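Local coordinates for molybdopterin biosynthesis moeA protein (Pyrococcus horikoshii, PDB 1WU2) that probably takes part in the late steps of molybdenum cofactor biosynthesis, in which metal is inserted into molybdopterin, at residues F53-E66 and V103-I117. Sequence-based numbering, arbitrary orientation.
Sequences FDRAAVDGYAIRAE and VLTGTRIPKGANAVI
D59 OD2 accepts two bonds from T105, the hydroxyl OG1 at 2.7 Å and the backbone N at 3.0 Å, which reach it from opposite faces of the carboxylate plane, both on the anti side. This grip lies where the strand 60-63 begins, in the mixed beta sheet of the MoeA N-terminal region, with strand 60-63 running antiparallel between 99-103 and 115-118, outermost in this chain. G60 exchanges backbone bonds with V103, and Y61 does so with I117. The ladder is then broken by a classic beta bulge, two residues, N114 and A115, standing opposite the single I63, whose O accepts from N114 N at 3.3 Å and only weakly from A115 N. From within the bulge the N114 amide, with CG between its backbone N and carbonyl carbon (chi1 67°), reaches across to 65-66. Its OD1 takes A65 N on a lone pair at 2.9 Å, in a nearly straight bond (172°), while ND2 bonds to E66 OE2 on its syn lone pair at 3.1 Å and only weakly to OE1. Replacing N114 with an alanine would probably leave A65 N without this acceptor and let the E66 carboxylate swing away. Upstream, a type II turn from L104 to T107 packs against A56: G106 N bonds to A56 O, and A56 N to T107 O. The A56 methyl meets V103 CG2 and I109 CD1, and that of A62 lies against P110 CD and A113 CB. The second subunit approaches nearby, where its G206 accepts a hydrogen bond from R55 NH2. G106 O lies at the edge of the R55 guanidinium, in its plane, and R55 CD comes within 3.1 Å of G106 O.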
loop_
_atom_site.group_PDB
_atom_site.type_symbol
_atom_site.label_atom_id
_atom_site.label_comp_id
_atom_site.label_asym_id
_atom_site.label_seq_id
_atom_site.Cartn_x
_atom_site.Cartn_y
_atom_site.Cartn_z
ATOM N N PHE A 53 21.617 28.158 6.817
ATOM C CA PHE A 53 22.364 28.833 7.887
ATOM C C PHE A 53 21.675 28.735 9.255
ATOM O O PHE A 53 20.529 28.299 9.355
ATOM C CB PHE A 53 22.636 30.304 7.526
ATOM C CG PHE A 53 21.409 31.080 7.135
ATOM C CD1 PHE A 53 20.695 31.794 8.082
ATOM C CD2 PHE A 53 20.977 31.108 5.819
ATOM C CE1 PHE A 53 19.566 32.522 7.728
ATOM C CE2 PHE A 53 19.843 31.833 5.456
ATOM C CZ PHE A 53 19.138 32.538 6.414
ATOM N N ASP A 54 22.401 29.121 10.305
ATOM C CA ASP A 54 21.857 29.155 11.666
ATOM C C ASP A 54 20.800 30.252 11.741
ATOM O O ASP A 54 21.084 31.397 11.415
ATOM C CB ASP A 54 22.951 29.451 12.707
ATOM C CG ASP A 54 24.090 28.439 12.691
ATOM O OD1 ASP A 54 23.885 27.294 12.246
ATOM O OD2 ASP A 54 25.236 28.706 13.115
ATOM N N ARG A 55 19.593 29.896 12.178
ATOM C CA ARG A 55 18.462 30.822 12.225
ATOM C C ARG A 55 17.937 30.989 13.640
ATOM O O ARG A 55 18.015 30.071 14.450
ATOM C CB ARG A 55 17.311 30.293 11.371
ATOM C CG ARG A 55 17.653 30.043 9.911
ATOM C CD ARG A 55 16.786 30.825 8.943
ATOM N NE ARG A 55 16.364 30.041 7.794
ATOM C CZ ARG A 55 15.583 30.500 6.823
ATOM N NH1 ARG A 55 15.127 31.752 6.854
ATOM N NH2 ARG A 55 15.260 29.699 5.813
ATOM N N ALA A 56 17.376 32.156 13.925
ATOM C CA ALA A 56 16.622 32.355 15.153
ATOM C C ALA A 56 15.278 31.645 14.989
ATOM O O ALA A 56 14.580 31.865 14.007
ATOM C CB ALA A 56 16.417 33.834 15.415
ATOM N N ALA A 57 14.934 30.786 15.942
ATOM C CA ALA A 57 13.665 30.054 15.920
ATOM C C ALA A 57 12.535 30.873 16.539
ATOM O O ALA A 57 11.379 30.458 16.517
ATOM C CB ALA A 57 13.813 28.730 16.661
ATOM N N VAL A 58 12.882 32.033 17.090
ATOM C CA VAL A 58 11.932 32.892 17.781
ATOM C C VAL A 58 12.352 34.365 17.668
ATOM O O VAL A 58 13.527 34.668 17.445
ATOM C CB VAL A 58 11.829 32.464 19.274
ATOM C CG1 VAL A 58 13.043 32.943 20.080
ATOM C CG2 VAL A 58 10.536 32.948 19.893
ATOM N N ASP A 59 11.391 35.275 17.811
ATOM C CA ASP A 59 11.693 36.702 17.916
ATOM C C ASP A 59 12.310 36.925 19.284
ATOM O O ASP A 59 11.652 36.693 20.296
ATOM C CB ASP A 59 10.431 37.565 17.792
ATOM C CG ASP A 59 9.645 37.287 16.525
ATOM O OD1 ASP A 59 8.567 37.890 16.355
ATOM O OD2 ASP A 59 10.015 36.482 15.650
ATOM N N GLY A 60 13.568 37.355 19.324
ATOM C CA GLY A 60 14.249 37.536 20.593
ATOM C C GLY A 60 15.529 38.345 20.532
ATOM O O GLY A 60 15.645 39.254 19.723
ATOM N N TYR A 61 16.474 38.014 21.409
ATOM C CA TYR A 61 17.768 38.685 21.474
ATOM C C TYR A 61 18.893 37.655 21.387
ATOM O O TYR A 61 18.969 36.741 22.206
ATOM C CB TYR A 61 17.889 39.475 22.778
ATOM C CG TYR A 61 16.888 40.600 22.896
ATOM C CD1 TYR A 61 17.136 41.841 22.318
ATOM C CD2 TYR A 61 15.689 40.420 23.578
ATOM C CE1 TYR A 61 16.215 42.876 22.418
ATOM C CE2 TYR A 61 14.764 41.446 23.685
ATOM C CZ TYR A 61 15.033 42.673 23.103
ATOM O OH TYR A 61 14.117 43.693 23.205
ATOM N N ALA A 62 19.760 37.805 20.390
ATOM C CA ALA A 62 20.912 36.932 20.229
ATOM C C ALA A 62 21.983 37.284 21.263
ATOM O O ALA A 62 22.587 38.351 21.202
ATOM C CB ALA A 62 21.467 37.051 18.817
ATOM N N ILE A 63 22.199 36.382 22.218
ATOM C CA ILE A 63 23.132 36.610 23.318
ATOM C C ILE A 63 24.215 35.540 23.341
ATOM O O ILE A 63 24.270 34.678 22.465
ATOM C CB ILE A 63 22.368 36.616 24.666
ATOM C CG1 ILE A 63 21.712 35.254 24.929
ATOM C CG2 ILE A 63 21.317 37.720 24.673
ATOM C CD1 ILE A 63 21.319 35.034 26.374
ATOM N N ARG A 64 25.078 35.616 24.349
ATOM C CA ARG A 64 25.988 34.530 24.674
ATOM C C ARG A 64 25.330 33.727 25.783
ATOM O O ARG A 64 24.947 34.287 26.810
ATOM C CB ARG A 64 27.334 35.066 25.165
ATOM C CG ARG A 64 27.929 36.181 24.319
ATOM C CD ARG A 64 28.688 35.678 23.117
ATOM N NE ARG A 64 29.972 35.089 23.503
ATOM C CZ ARG A 64 31.168 35.640 23.288
ATOM N NH1 ARG A 64 31.289 36.813 22.673
ATOM N NH2 ARG A 64 32.262 35.004 23.690
ATOM N N ALA A 65 25.176 32.424 25.569
ATOM C CA ALA A 65 24.662 31.526 26.599
ATOM C C ALA A 65 25.547 31.585 27.843
ATOM O O ALA A 65 25.051 31.552 28.966
ATOM C CB ALA A 65 24.589 30.098 26.066
ATOM N N GLU A 66 26.855 31.700 27.620
ATOM C CA GLU A 66 27.853 31.721 28.692
ATOM C C GLU A 66 27.637 32.870 29.684
ATOM O O GLU A 66 27.934 32.733 30.869
ATOM C CB GLU A 66 29.267 31.825 28.095
ATOM C CG GLU A 66 29.766 30.560 27.399
ATOM C CD GLU A 66 29.138 30.333 26.030
ATOM O OE1 GLU A 66 29.095 31.285 25.212
ATOM O OE2 GLU A 66 28.684 29.198 25.770
ATOM N N VAL A 103 16.671 40.173 17.208
ATOM C CA VAL A 103 16.402 39.549 15.917
ATOM C C VAL A 103 14.946 39.104 15.811
ATOM O O VAL A 103 14.215 39.088 16.796
ATOM C CB VAL A 103 17.325 38.331 15.672
ATOM C CG1 VAL A 103 18.762 38.784 15.486
ATOM C CG2 VAL A 103 17.222 37.303 16.812
ATOM N N LEU A 104 14.531 38.763 14.597
ATOM C CA LEU A 104 13.236 38.132 14.354
ATOM C C LEU A 104 13.463 36.676 13.965
ATOM O O LEU A 104 14.595 36.267 13.710
ATOM C CB LEU A 104 12.487 38.862 13.240
ATOM C CG LEU A 104 12.059 40.297 13.568
ATOM C CD1 LEU A 104 11.749 41.073 12.292
ATOM C CD2 LEU A 104 10.857 40.308 14.503
ATOM N N THR A 105 12.384 35.899 13.927
ATOM C CA THR A 105 12.440 34.503 13.497
ATOM C C THR A 105 12.871 34.450 12.037
ATOM O O THR A 105 12.356 35.201 11.214
ATOM C CB THR A 105 11.061 33.829 13.648
ATOM O OG1 THR A 105 10.610 33.918 15.005
ATOM C CG2 THR A 105 11.147 32.324 13.386
ATOM N N GLY A 106 13.818 33.568 11.726
ATOM C CA GLY A 106 14.371 33.459 10.387
ATOM C C GLY A 106 15.699 34.183 10.215
ATOM O O GLY A 106 16.482 33.842 9.331
ATOM N N THR A 107 15.956 35.183 11.056
ATOM C CA THR A 107 17.165 35.998 10.942
ATOM C C THR A 107 18.410 35.175 11.267
ATOM O O THR A 107 18.414 34.391 12.212
ATOM C CB THR A 107 17.095 37.211 11.890
ATOM O OG1 THR A 107 15.871 37.924 11.685
ATOM C CG2 THR A 107 18.173 38.235 11.559
ATOM N N ARG A 108 19.464 35.372 10.482
ATOM C CA ARG A 108 20.724 34.679 10.696
ATOM C C ARG A 108 21.319 35.105 12.031
ATOM O O ARG A 108 21.359 36.291 12.341
ATOM C CB ARG A 108 21.706 34.995 9.568
ATOM C CG ARG A 108 22.970 34.149 9.596
ATOM C CD ARG A 108 24.173 34.852 9.017
ATOM N NE ARG A 108 24.142 34.844 7.559
ATOM C CZ ARG A 108 24.753 35.726 6.773
ATOM N NH1 ARG A 108 25.476 36.719 7.283
ATOM N NH2 ARG A 108 24.643 35.601 5.455
ATOM N N ILE A 109 21.768 34.132 12.816
ATOM C CA ILE A 109 22.365 34.419 14.113
ATOM C C ILE A 109 23.617 35.260 13.877
ATOM O O ILE A 109 24.501 34.849 13.124
ATOM C CB ILE A 109 22.718 33.113 14.875
ATOM C CG1 ILE A 109 21.470 32.245 15.107
ATOM C CG2 ILE A 109 23.388 33.431 16.204
ATOM C CD1 ILE A 109 20.296 32.964 15.737
ATOM N N PRO A 110 23.686 36.446 14.479
ATOM C CA PRO A 110 24.865 37.303 14.330
ATOM C C PRO A 110 26.151 36.604 14.746
ATOM O O PRO A 110 26.121 35.707 15.589
ATOM C CB PRO A 110 24.577 38.472 15.276
ATOM C CG PRO A 110 23.108 38.498 15.425
ATOM C CD PRO A 110 22.656 37.077 15.325
ATOM N N LYS A 111 27.263 36.999 14.134
ATOM C CA LYS A 111 28.586 36.623 14.618
ATOM C C LYS A 111 28.664 36.949 16.112
ATOM O O LYS A 111 28.176 37.994 16.549
ATOM C CB LYS A 111 29.671 37.388 13.855
ATOM C CG LYS A 111 30.986 36.643 13.687
ATOM C CD LYS A 111 31.926 37.422 12.769
ATOM C CE LYS A 111 33.090 36.573 12.281
ATOM N NZ LYS A 111 34.220 37.417 11.793
ATOM N N GLY A 112 29.248 36.039 16.887
ATOM C CA GLY A 112 29.384 36.209 18.321
ATOM C C GLY A 112 28.331 35.472 19.129
ATOM O O GLY A 112 28.640 34.927 20.187
ATOM N N ALA A 113 27.090 35.457 18.643
ATOM C CA ALA A 113 25.981 34.849 19.378
ATOM C C ALA A 113 25.917 33.336 19.189
ATOM O O ALA A 113 26.151 32.825 18.093
ATOM C CB ALA A 113 24.662 35.480 18.967
ATOM N N ASN A 114 25.606 32.631 20.274
ATOM C CA ASN A 114 25.357 31.191 20.226
ATOM C C ASN A 114 24.010 30.796 20.845
ATOM O O ASN A 114 23.746 29.614 21.049
ATOM C CB ASN A 114 26.517 30.414 20.875
ATOM C CG ASN A 114 26.634 30.654 22.374
ATOM O OD1 ASN A 114 26.000 31.547 22.922
ATOM N ND2 ASN A 114 27.458 29.851 23.039
ATOM N N ALA A 115 23.158 31.784 21.117
ATOM C CA ALA A 115 21.819 31.532 21.653
ATOM C C ALA A 115 20.865 32.702 21.407
ATOM O O ALA A 115 21.294 33.813 21.108
ATOM C CB ALA A 115 21.899 31.227 23.143
ATOM N N VAL A 116 19.569 32.430 21.528
ATOM C CA VAL A 116 18.533 33.455 21.423
ATOM C C VAL A 116 17.501 33.273 22.540
ATOM O O VAL A 116 17.017 32.167 22.779
ATOM C CB VAL A 116 17.825 33.428 20.046
ATOM C CG1 VAL A 116 16.782 34.540 19.952
ATOM C CG2 VAL A 116 18.839 33.562 18.909
ATOM N N ILE A 117 17.181 34.372 23.219
ATOM C CA ILE A 117 16.194 34.381 24.299
ATOM C C ILE A 117 14.913 35.038 23.801
ATOM O O ILE A 117 14.955 36.082 23.161
ATOM C CB ILE A 117 16.744 35.117 25.564
ATOM C CG1 ILE A 117 15.715 35.096 26.705
ATOM C CG2 ILE A 117 17.139 36.576 25.255
ATOM C CD1 ILE A 117 15.901 33.969 27.685
HETATM O O HOH W 1 8.835 31.481 15.715
#